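Local coordinates for protein CopN (Chlamydia pneumoniae, PDB 4NRH) that probably acts as a type III secretion gatekeeper that, in complex with the chaperone Scc3, directs secretion of translocator proteins, at residues 211-215 with 216-220. Residues are numbered along the deposited sequence; the frame is centred on the assembly and turned at random.
Sequences DSLKA and EGIQT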
loop_
_atom_site.group_PDB
_atom_site.type_symbol
_atom_site.label_atom_id
_atom_site.label_comp_id
_atom_site.label_asym_id
_atom_site.label_seq_id
_atom_site.Cartn_x
_atom_site.Cartn_y
_atom_site.Cartn_z
ATOM N N ASP A 211 27.318 15.709 -2.125
ATOM C CA ASP A 211 28.712 15.456 -2.474
ATOM C C ASP A 211 29.030 16.000 -3.864
ATOM O O ASP A 211 30.112 16.540 -4.099
ATOM C CB ASP A 211 29.024 13.960 -2.409
ATOM C CG ASP A 211 29.072 13.436 -0.987
ATOM O OD1 ASP A 211 29.414 14.219 -0.076
ATOM O OD2 ASP A 211 28.767 12.242 -0.781
ATOM N N SER A 212 28.079 15.849 -4.780
ATOM C CA SER A 212 28.233 16.350 -6.141
ATOM C C SER A 212 28.337 17.872 -6.161
ATOM O O SER A 212 29.207 18.435 -6.826
ATOM C CB SER A 212 27.065 15.891 -7.016
ATOM O OG SER A 212 27.202 16.372 -8.340
ATOM N N LEU A 213 27.443 18.530 -5.430
ATOM C CA LEU A 213 27.433 19.986 -5.358
ATOM C C LEU A 213 28.687 20.514 -4.667
ATOM O O LEU A 213 29.220 21.559 -5.043
ATOM C CB LEU A 213 26.178 20.479 -4.636
ATOM C CG LEU A 213 24.869 20.257 -5.397
ATOM C CD1 LEU A 213 23.666 20.483 -4.497
ATOM C CD2 LEU A 213 24.806 21.160 -6.621
ATOM N N LYS A 214 29.150 19.793 -3.652
ATOM C CA LYS A 214 30.360 20.178 -2.936
ATOM C C LYS A 214 31.575 20.059 -3.853
ATOM O O LYS A 214 32.491 20.883 -3.802
ATOM C CB LYS A 214 30.554 19.317 -1.687
ATOM C CG LYS A 214 31.746 19.731 -0.836
ATOM C CD LYS A 214 31.785 18.989 0.489
ATOM C CE LYS A 214 32.301 17.572 0.307
ATOM N NZ LYS A 214 32.903 17.032 1.556
ATOM N N ALA A 215 31.569 19.024 -4.688
ATOM C CA ALA A 215 32.676 18.747 -5.599
ATOM C C ALA A 215 32.917 19.871 -6.607
ATOM O O ALA A 215 34.027 20.026 -7.115
ATOM C CB ALA A 215 32.427 17.433 -6.332
ATOM N N GLU A 216 31.881 20.654 -6.891
ATOM C CA GLU A 216 32.021 21.789 -7.798
ATOM C C GLU A 216 32.002 23.122 -7.050
ATOM O O GLU A 216 31.729 24.171 -7.634
ATOM C CB GLU A 216 30.922 21.764 -8.864
ATOM C CG GLU A 216 29.536 21.439 -8.336
ATOM C CD GLU A 216 28.488 21.440 -9.433
ATOM O OE1 GLU A 216 28.537 22.339 -10.299
ATOM O OE2 GLU A 216 27.619 20.541 -9.430
ATOM N N GLY A 217 32.291 23.069 -5.753
ATOM C CA GLY A 217 32.446 24.268 -4.950
ATOM C C GLY A 217 31.156 24.988 -4.610
ATOM O O GLY A 217 31.176 26.159 -4.229
ATOM N N ILE A 218 30.030 24.297 -4.747
ATOM C CA ILE A 218 28.736 24.885 -4.413
ATOM C C ILE A 218 28.331 24.566 -2.976
ATOM O O ILE A 218 28.206 23.401 -2.600
ATOM C CB ILE A 218 27.635 24.402 -5.373
ATOM C CG1 ILE A 218 27.972 24.817 -6.807
ATOM C CG2 ILE A 218 26.284 24.965 -4.959
ATOM C CD1 ILE A 218 26.957 24.361 -7.826
ATOM N N GLN A 219 28.128 25.611 -2.181
ATOM C CA GLN A 219 27.733 25.453 -0.788
ATOM C C GLN A 219 26.227 25.240 -0.659
ATOM O O GLN A 219 25.437 25.927 -1.308
ATOM C CB GLN A 219 28.165 26.675 0.027
ATOM C CG GLN A 219 27.559 26.754 1.422
ATOM C CD GLN A 219 28.285 25.886 2.434
ATOM O OE1 GLN A 219 28.456 24.684 2.235
ATOM N NE2 GLN A 219 28.716 26.499 3.531
ATOM N N THR A 220 25.836 24.286 0.180
ATOM C CA THR A 220 24.425 24.007 0.417
ATOM C C THR A 220 24.053 24.395 1.846
ATOM O O THR A 220 24.914 24.412 2.726
ATOM C CB THR A 220 24.099 22.517 0.176
ATOM O OG1 THR A 220 24.966 21.698 0.973
ATOM C CG2 THR A 220 24.282 22.163 -1.289
#
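Leu-213 and Ile-218 both place a branch anti to their own carbonyl carbon (chi1 -69° for CG of Leu-213, -61° for CG1 of Ile-218), and the two side chains meet at a slant, Leu-213 CD2 lying 4.0 Å from Ile-218 CD1. This apolar touch accompanies a Schellman motif, a classic helix stop. Gly-217, whose positive phi suits glycine, is its C' residue and swings the chain back on itself. Ile-218 N then donates a hydrogen bond to Leu-213 O at 2.9 Å, with the donor moderately tilted from the carbonyl plane. Gly-217 N reaches Lys-214 O, also at 2.9 Å, from well above the carbonyl plane. Glu-216 N makes weak hydrogen bonds to Ser-212 O and Leu-213 O, while its CG, turned between its own backbone N and carbonyl carbon (chi1 44°), comes within 3.3 Å of Leu-213 O. Its extended carboxylate arm runs alongside Leu-213. Thr-220 crosses Leu-213 at about a right angle and sets CG2 3.7 Å from Leu-213 CD1. The turn thus ends helix 179-215 at the surface and begins the loop toward helix 226-237, with Leu-213 and Ile-218 both resting on Ser-261 of helix 259-272.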